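Local coordinates for putative O-acetylhomoserine (Thiol)-lyase (Campylobacter jejuni, PDB 4OC9), which probably uses pyridoxal 5'-phosphate to transfer the aminocarboxypropyl group of O-acetylhomoserine to a thiol or sulfide, at residues 253-257 and 258-262. Residues are numbered along the deposited sequence; the frame is centred on the assembly and turned at random.
Sequences LDLPI and FSIRV
Pro256 and Ile260 meet at the start of helix 257-270, a local helix-entry contact in which the loop arriving from helix 225-229 runs straight into the first turn. Pro256 holds the N-cap position, and its carbonyl accepts the first i to i+4 bond of the helix: Ile260 N lies 3.0 Å from Pro256 O, with an N-H...O angle of 158°. The next bond, from Arg261 N to Ile257 O, is equally short at 3.0 Å. Ile260 also bends its side chain back over the entering loop. Its CG1, turned anti to its own carbonyl carbon (chi1 -69°), comes within 3.2 Å of Pro256 O, and its CD1 goes on to meet Leu255 CD1 at 3.9 Å. Leu253 CD1 approaches the other branch of the same isoleucine, CG2, more loosely at 4.4 Å. Away from this apolar patch, Phe258 packs on Leu225 and Leu229 of helix 225-229, while Ser259 OG bonds to Glu221 and Arg261 NH2 to Asn94 O. The entry is thus satisfied from two sources: the carbonyls of Pro256 and Ile257 are engaged by N-H groups of the helix itself, whereas the side chain of Asn226 accepts from Ile257 N in the first turn and donates to Leu255 O in the loop. To these polar links the Leu255-Ile260 pair adds an apolar one between loop and first turn.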
loop_
_atom_site.group_PDB
_atom_site.type_symbol
_atom_site.label_atom_id
_atom_site.label_comp_id
_atom_site.label_asym_id
_atom_site.label_seq_id
_atom_site.Cartn_x
_atom_site.Cartn_y
_atom_site.Cartn_z
ATOM N N LEU D 253 -23.249 30.360 3.601
ATOM C CA LEU D 253 -23.252 29.074 2.897
ATOM C C LEU D 253 -24.271 28.065 3.318
ATOM O O LEU D 253 -24.526 27.882 4.494
ATOM C CB LEU D 253 -21.862 28.411 3.045
ATOM C CG LEU D 253 -20.628 29.197 2.571
ATOM C CD1 LEU D 253 -19.358 28.431 2.912
ATOM C CD2 LEU D 253 -20.696 29.505 1.080
ATOM N N ASP D 254 -24.811 27.364 2.333
ATOM C CA ASP D 254 -25.769 26.330 2.596
ATOM C C ASP D 254 -24.966 24.999 2.524
ATOM O O ASP D 254 -25.142 24.168 1.627
ATOM C CB ASP D 254 -26.896 26.401 1.592
ATOM C CG ASP D 254 -28.018 25.417 1.898
ATOM O OD1 ASP D 254 -28.047 24.827 3.003
ATOM O OD2 ASP D 254 -28.892 25.250 1.032
ATOM N N LEU D 255 -24.057 24.838 3.488
ATOM C CA LEU D 255 -23.172 23.676 3.605
ATOM C C LEU D 255 -22.758 23.521 5.045
ATOM O O LEU D 255 -22.840 24.470 5.796
ATOM C CB LEU D 255 -21.878 23.925 2.823
ATOM C CG LEU D 255 -21.897 24.117 1.321
ATOM C CD1 LEU D 255 -20.500 24.491 0.855
ATOM C CD2 LEU D 255 -22.399 22.862 0.622
ATOM N N PRO D 256 -22.296 22.330 5.431
ATOM C CA PRO D 256 -21.865 22.161 6.820
ATOM C C PRO D 256 -20.636 23.037 6.979
ATOM O O PRO D 256 -19.522 22.621 6.653
ATOM C CB PRO D 256 -21.537 20.666 6.915
ATOM C CG PRO D 256 -21.286 20.239 5.509
ATOM C CD PRO D 256 -22.178 21.087 4.654
ATOM N N ILE D 257 -20.839 24.239 7.500
ATOM C CA ILE D 257 -19.741 25.197 7.645
ATOM C C ILE D 257 -18.615 24.804 8.590
ATOM O O ILE D 257 -17.488 25.238 8.410
ATOM C CB ILE D 257 -20.251 26.625 7.949
ATOM C CG1 ILE D 257 -20.824 26.740 9.357
ATOM C CG2 ILE D 257 -21.269 27.042 6.888
ATOM C CD1 ILE D 257 -21.281 28.149 9.688
ATOM N N PHE D 258 -18.917 23.971 9.586
ATOM C CA PHE D 258 -17.880 23.534 10.532
ATOM C C PHE D 258 -16.858 22.698 9.745
ATOM O O PHE D 258 -15.648 22.945 9.812
ATOM C CB PHE D 258 -18.476 22.725 11.678
ATOM C CG PHE D 258 -17.450 22.175 12.631
ATOM C CD1 PHE D 258 -16.810 20.944 12.362
ATOM C CD2 PHE D 258 -17.163 22.817 13.811
ATOM C CE1 PHE D 258 -15.893 20.405 13.255
ATOM C CE2 PHE D 258 -16.232 22.286 14.708
ATOM C CZ PHE D 258 -15.600 21.078 14.425
ATOM N N SER D 259 -17.372 21.737 8.979
ATOM C CA SER D 259 -16.526 20.860 8.171
ATOM C C SER D 259 -15.819 21.662 7.060
ATOM O O SER D 259 -14.647 21.419 6.757
ATOM C CB SER D 259 -17.338 19.701 7.589
ATOM O OG SER D 259 -17.844 18.878 8.631
ATOM N N ILE D 260 -16.539 22.604 6.460
ATOM C CA ILE D 260 -15.954 23.426 5.406
ATOM C C ILE D 260 -14.751 24.170 5.921
ATOM O O ILE D 260 -13.722 24.214 5.254
ATOM C CB ILE D 260 -16.959 24.438 4.819
ATOM C CG1 ILE D 260 -18.053 23.723 4.014
ATOM C CG2 ILE D 260 -16.273 25.430 3.905
ATOM C CD1 ILE D 260 -17.579 22.870 2.834
ATOM N N ARG D 261 -14.849 24.732 7.119
ATOM C CA ARG D 261 -13.715 25.469 7.627
ATOM C C ARG D 261 -12.546 24.513 7.873
ATOM O O ARG D 261 -11.413 24.836 7.596
ATOM C CB ARG D 261 -14.070 26.365 8.839
ATOM C CG ARG D 261 -12.948 27.374 9.067
ATOM C CD ARG D 261 -13.260 28.626 9.913
ATOM N NE ARG D 261 -13.061 28.503 11.327
ATOM C CZ ARG D 261 -12.064 29.040 12.033
ATOM N NH1 ARG D 261 -11.147 29.870 11.535
ATOM N NH2 ARG D 261 -12.053 28.799 13.324
ATOM N N VAL D 262 -12.833 23.322 8.381
ATOM C CA VAL D 262 -11.771 22.350 8.633
ATOM C C VAL D 262 -10.982 22.104 7.333
ATOM O O VAL D 262 -9.756 21.968 7.345
ATOM C CB VAL D 262 -12.322 20.995 9.127
ATOM C CG1 VAL D 262 -11.201 19.972 9.228
ATOM C CG2 VAL D 262 -13.034 21.133 10.459
#